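Citrate synthase (Sulfolobus solfataricus, PDB 1O7X) is an archaeal member of the citrate synthase family, a largely helical enzyme fold built here as a dimer of two identical subunits. Local coordinates at residues F110-I123 against A195-T207. Sequence-based numbering, arbitrary orientation.
Sequences FKWKENDKEKAISI and AASTLSDMYSSLT
Met202 reaches across from the first turn of helix 202-213 and sits as a knob among Asp116, Lys119, Ala120 and Ile123 on helix 116-138. Its CG stands anti to its own carbonyl carbon (chi1 -67°), and the chain runs on extended before bending at the sulfur, which carries the CE methyl in beside Ile123 CD1 and the CB and CG of Lys119. On the way it passes Trp112, whose CH2 lies 3.7 Å from Met202 CG; the sulfur is 4.8 Å from the centre of the six-membered ring, approaching obliquely, in a Met-aromatic contact. Phe110 makes a second one, with Met202 SD 5.3 Å from its ring centre, while CE2 of the same phenyl packs over one face of the indole.

Trp112 also supplies the hydrogen bond between the segments: NE1 donates to Ser200 O at 2.8 Å, a fairly straight bond (160° at the hydrogen) lying close to the indole plane. That bond helps to fix the rotation of the indole against the turn between helices 187-197 and 202-213, and Leu199 CD2 lies over one face of the ring. Leu199 itself, with positive phi, closes helix 187-197 in a Schellman motif; two residues on, Asp201 N-caps the next helix, its OD2 accepting from Ser204 N at 2.8 Å.

Farther along, Ile123 sets CD1 over the centre of the Tyr203 ring, a CH-pi contact 3.9 Å from the centroid, and turns CG2 to Leu206 CD1, 3.5 Å away. Asp201 OD1 forms a salt bridge with Lys214 of the second subunit. The axes of 116-123 and 202-207 cross at -54°, the Met202 knob between them: a single knob-into-hole contact in the largely helical body of a citrate synthase, beside its dimer interface.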
# COMPACT_ATOMS: atom_id res chain seq x y z
N PHE A 110 -15.14 -2.53 10.92
CA PHE A 110 -15.05 -1.22 10.28
C PHE A 110 -16.00 -1.08 9.10
O PHE A 110 -16.15 -2.00 8.31
CB PHE A 110 -13.60 -0.86 9.88
CG PHE A 110 -13.62 0.50 9.23
CD1 PHE A 110 -13.86 1.63 9.99
CD2 PHE A 110 -13.51 0.63 7.85
CE1 PHE A 110 -13.93 2.88 9.39
CE2 PHE A 110 -13.58 1.87 7.26
CZ PHE A 110 -13.79 2.99 8.03
N LYS A 111 -16.61 0.09 8.96
CA LYS A 111 -17.55 0.34 7.89
C LYS A 111 -17.45 1.75 7.34
O LYS A 111 -17.84 2.67 8.08
CB LYS A 111 -18.96 0.19 8.50
CG LYS A 111 -19.93 -0.65 7.69
CD LYS A 111 -20.04 -2.07 8.28
CE LYS A 111 -21.30 -2.78 7.81
NZ LYS A 111 -22.50 -1.90 7.89
N TRP A 112 -17.03 1.99 6.11
CA TRP A 112 -17.03 3.35 5.60
C TRP A 112 -18.39 4.00 5.82
O TRP A 112 -19.43 3.34 5.91
CB TRP A 112 -16.71 3.42 4.10
CG TRP A 112 -15.23 3.31 3.90
CD1 TRP A 112 -14.51 2.21 3.53
CD2 TRP A 112 -14.28 4.36 4.13
NE1 TRP A 112 -13.17 2.52 3.50
CE2 TRP A 112 -13.00 3.82 3.85
CE3 TRP A 112 -14.40 5.69 4.53
CZ2 TRP A 112 -11.84 4.58 3.95
CZ3 TRP A 112 -13.24 6.44 4.64
CH2 TRP A 112 -11.99 5.88 4.34
N LYS A 113 -18.40 5.32 5.85
CA LYS A 113 -19.60 6.11 5.94
C LYS A 113 -20.50 5.74 7.11
O LYS A 113 -21.71 5.53 6.93
CB LYS A 113 -20.40 6.04 4.63
CG LYS A 113 -19.71 6.67 3.44
CD LYS A 113 -20.67 6.85 2.27
CE LYS A 113 -20.76 5.65 1.36
NZ LYS A 113 -22.15 5.42 0.84
N GLU A 114 -19.98 5.60 8.30
CA GLU A 114 -20.73 5.34 9.50
C GLU A 114 -20.21 6.48 10.42
O GLU A 114 -20.84 7.51 10.57
CB GLU A 114 -20.53 4.04 10.20
CG GLU A 114 -21.08 2.76 9.63
CD GLU A 114 -21.28 1.70 10.72
OE1 GLU A 114 -20.65 1.81 11.80
OE2 GLU A 114 -22.09 0.77 10.49
N ASN A 115 -18.93 6.35 10.76
CA ASN A 115 -18.29 7.34 11.61
C ASN A 115 -16.84 7.62 11.27
O ASN A 115 -15.95 7.61 12.13
CB ASN A 115 -18.48 6.83 13.04
CG ASN A 115 -18.95 7.91 14.00
OD1 ASN A 115 -19.41 7.60 15.10
ND2 ASN A 115 -18.85 9.18 13.60
N ASP A 116 -16.54 7.98 10.02
CA ASP A 116 -15.20 8.26 9.53
C ASP A 116 -14.40 9.19 10.41
O ASP A 116 -13.30 8.85 10.85
CB ASP A 116 -15.27 8.77 8.09
CG ASP A 116 -15.98 7.80 7.16
OD1 ASP A 116 -16.26 6.65 7.57
OD2 ASP A 116 -16.29 8.16 5.99
N LYS A 117 -14.92 10.38 10.69
CA LYS A 117 -14.27 11.39 11.51
C LYS A 117 -13.84 10.90 12.88
O LYS A 117 -12.71 11.12 13.31
CB LYS A 117 -15.24 12.57 11.72
CG LYS A 117 -15.53 13.29 10.42
CD LYS A 117 -16.84 14.05 10.51
CE LYS A 117 -17.48 14.20 9.13
NZ LYS A 117 -18.21 15.50 9.06
N GLU A 118 -14.74 10.19 13.57
CA GLU A 118 -14.41 9.66 14.89
C GLU A 118 -13.33 8.59 14.77
O GLU A 118 -12.39 8.49 15.56
CB GLU A 118 -15.65 9.11 15.59
CG GLU A 118 -15.37 8.69 17.02
CD GLU A 118 -16.55 8.11 17.78
OE1 GLU A 118 -17.64 7.91 17.20
OE2 GLU A 118 -16.37 7.85 19.00
N LYS A 119 -13.44 7.78 13.72
CA LYS A 119 -12.50 6.72 13.44
C LYS A 119 -11.15 7.34 13.11
O LYS A 119 -10.16 6.85 13.64
CB LYS A 119 -13.04 5.81 12.37
CG LYS A 119 -12.64 4.36 12.27
CD LYS A 119 -12.02 3.76 13.51
CE LYS A 119 -11.30 2.47 13.17
NZ LYS A 119 -12.05 1.27 13.64
N ALA A 120 -11.10 8.39 12.30
CA ALA A 120 -9.83 9.04 11.98
C ALA A 120 -9.18 9.61 13.23
O ALA A 120 -7.99 9.44 13.50
CB ALA A 120 -9.98 10.10 10.91
N ILE A 121 -9.97 10.19 14.12
CA ILE A 121 -9.49 10.69 15.41
C ILE A 121 -8.83 9.55 16.20
O ILE A 121 -7.76 9.76 16.77
CB ILE A 121 -10.62 11.32 16.25
CG1 ILE A 121 -11.04 12.68 15.66
CG2 ILE A 121 -10.27 11.49 17.73
CD1 ILE A 121 -12.51 12.90 15.98
N SER A 122 -9.48 8.38 16.20
CA SER A 122 -8.91 7.27 16.95
C SER A 122 -7.61 6.78 16.33
O SER A 122 -6.73 6.32 17.06
CB SER A 122 -9.89 6.13 17.17
OG SER A 122 -10.04 5.37 15.99
N ILE A 123 -7.44 6.92 15.03
CA ILE A 123 -6.24 6.52 14.32
C ILE A 123 -5.09 7.47 14.56
O ILE A 123 -3.96 7.01 14.74
CB ILE A 123 -6.50 6.35 12.81
CG1 ILE A 123 -7.63 5.32 12.65
CG2 ILE A 123 -5.23 5.95 12.09
CD1 ILE A 123 -7.84 4.62 11.34
N ALA A 195 -6.05 2.62 -2.35
CA ALA A 195 -6.57 1.60 -1.43
C ALA A 195 -8.00 1.89 -1.02
O ALA A 195 -8.91 1.08 -1.18
CB ALA A 195 -5.72 1.42 -0.19
N ALA A 196 -8.26 3.08 -0.54
CA ALA A 196 -9.59 3.53 -0.13
C ALA A 196 -10.56 3.45 -1.30
O ALA A 196 -11.73 3.12 -1.08
CB ALA A 196 -9.49 4.92 0.46
N SER A 197 -10.17 3.65 -2.56
CA SER A 197 -11.14 3.51 -3.64
C SER A 197 -11.79 2.13 -3.67
O SER A 197 -12.88 2.04 -4.24
CB SER A 197 -10.50 3.76 -5.00
OG SER A 197 -9.85 2.57 -5.44
N THR A 198 -11.22 1.05 -3.17
CA THR A 198 -11.84 -0.26 -3.18
C THR A 198 -12.65 -0.49 -1.91
O THR A 198 -13.15 -1.58 -1.67
CB THR A 198 -10.82 -1.41 -3.28
OG1 THR A 198 -10.15 -1.52 -2.02
CG2 THR A 198 -9.80 -1.13 -4.37
N LEU A 199 -12.63 0.47 -1.03
CA LEU A 199 -13.26 0.55 0.26
C LEU A 199 -12.53 -0.29 1.31
O LEU A 199 -13.13 -0.80 2.26
CB LEU A 199 -14.74 0.28 0.27
CG LEU A 199 -15.68 1.20 -0.52
CD1 LEU A 199 -17.13 0.88 -0.14
CD2 LEU A 199 -15.41 2.68 -0.28
N SER A 200 -11.22 -0.40 1.15
CA SER A 200 -10.41 -1.12 2.12
C SER A 200 -10.47 -0.31 3.41
O SER A 200 -10.95 0.84 3.42
CB SER A 200 -8.97 -1.26 1.60
OG SER A 200 -8.07 -1.76 2.57
N ASP A 201 -9.93 -0.81 4.52
CA ASP A 201 -10.05 -0.02 5.75
C ASP A 201 -9.06 1.13 5.80
O ASP A 201 -8.16 1.29 4.97
CB ASP A 201 -10.00 -1.06 6.86
CG ASP A 201 -8.58 -1.59 6.96
OD1 ASP A 201 -8.27 -2.48 6.13
OD2 ASP A 201 -7.84 -1.02 7.79
N MET A 202 -9.15 1.98 6.83
CA MET A 202 -8.32 3.17 6.97
C MET A 202 -6.92 2.77 7.35
O MET A 202 -5.96 3.33 6.80
CB MET A 202 -8.92 4.20 7.91
CG MET A 202 -10.20 4.82 7.40
SD MET A 202 -10.86 6.20 8.37
CE MET A 202 -10.72 5.58 10.01
N TYR A 203 -6.80 1.76 8.22
CA TYR A 203 -5.46 1.30 8.61
C TYR A 203 -4.76 0.70 7.39
O TYR A 203 -3.58 0.97 7.14
CB TYR A 203 -5.46 0.28 9.71
CG TYR A 203 -5.91 0.75 11.07
CD1 TYR A 203 -7.12 0.30 11.59
CD2 TYR A 203 -5.14 1.61 11.84
CE1 TYR A 203 -7.55 0.68 12.83
CE2 TYR A 203 -5.56 2.00 13.10
CZ TYR A 203 -6.76 1.52 13.59
OH TYR A 203 -7.22 1.91 14.84
N SER A 204 -5.52 -0.02 6.56
CA SER A 204 -4.91 -0.52 5.33
C SER A 204 -4.50 0.59 4.38
O SER A 204 -3.44 0.53 3.74
CB SER A 204 -5.87 -1.53 4.71
OG SER A 204 -5.75 -2.76 5.41
N SER A 205 -5.28 1.68 4.26
CA SER A 205 -4.90 2.76 3.35
C SER A 205 -3.63 3.44 3.84
O SER A 205 -2.71 3.83 3.12
CB SER A 205 -6.08 3.71 3.18
OG SER A 205 -7.27 2.94 3.21
N LEU A 206 -3.56 3.56 5.17
CA LEU A 206 -2.33 4.11 5.76
C LEU A 206 -1.16 3.19 5.41
O LEU A 206 -0.12 3.64 4.92
CB LEU A 206 -2.54 4.37 7.24
CG LEU A 206 -3.22 5.70 7.61
CD1 LEU A 206 -3.44 5.79 9.12
CD2 LEU A 206 -2.39 6.90 7.18
N THR A 207 -1.30 1.87 5.51
CA THR A 207 -0.25 0.92 5.20
C THR A 207 0.19 1.21 3.78
O THR A 207 1.39 1.36 3.53
CB THR A 207 -0.65 -0.54 5.45
OG1 THR A 207 -1.02 -0.79 6.82
CG2 THR A 207 0.48 -1.51 5.15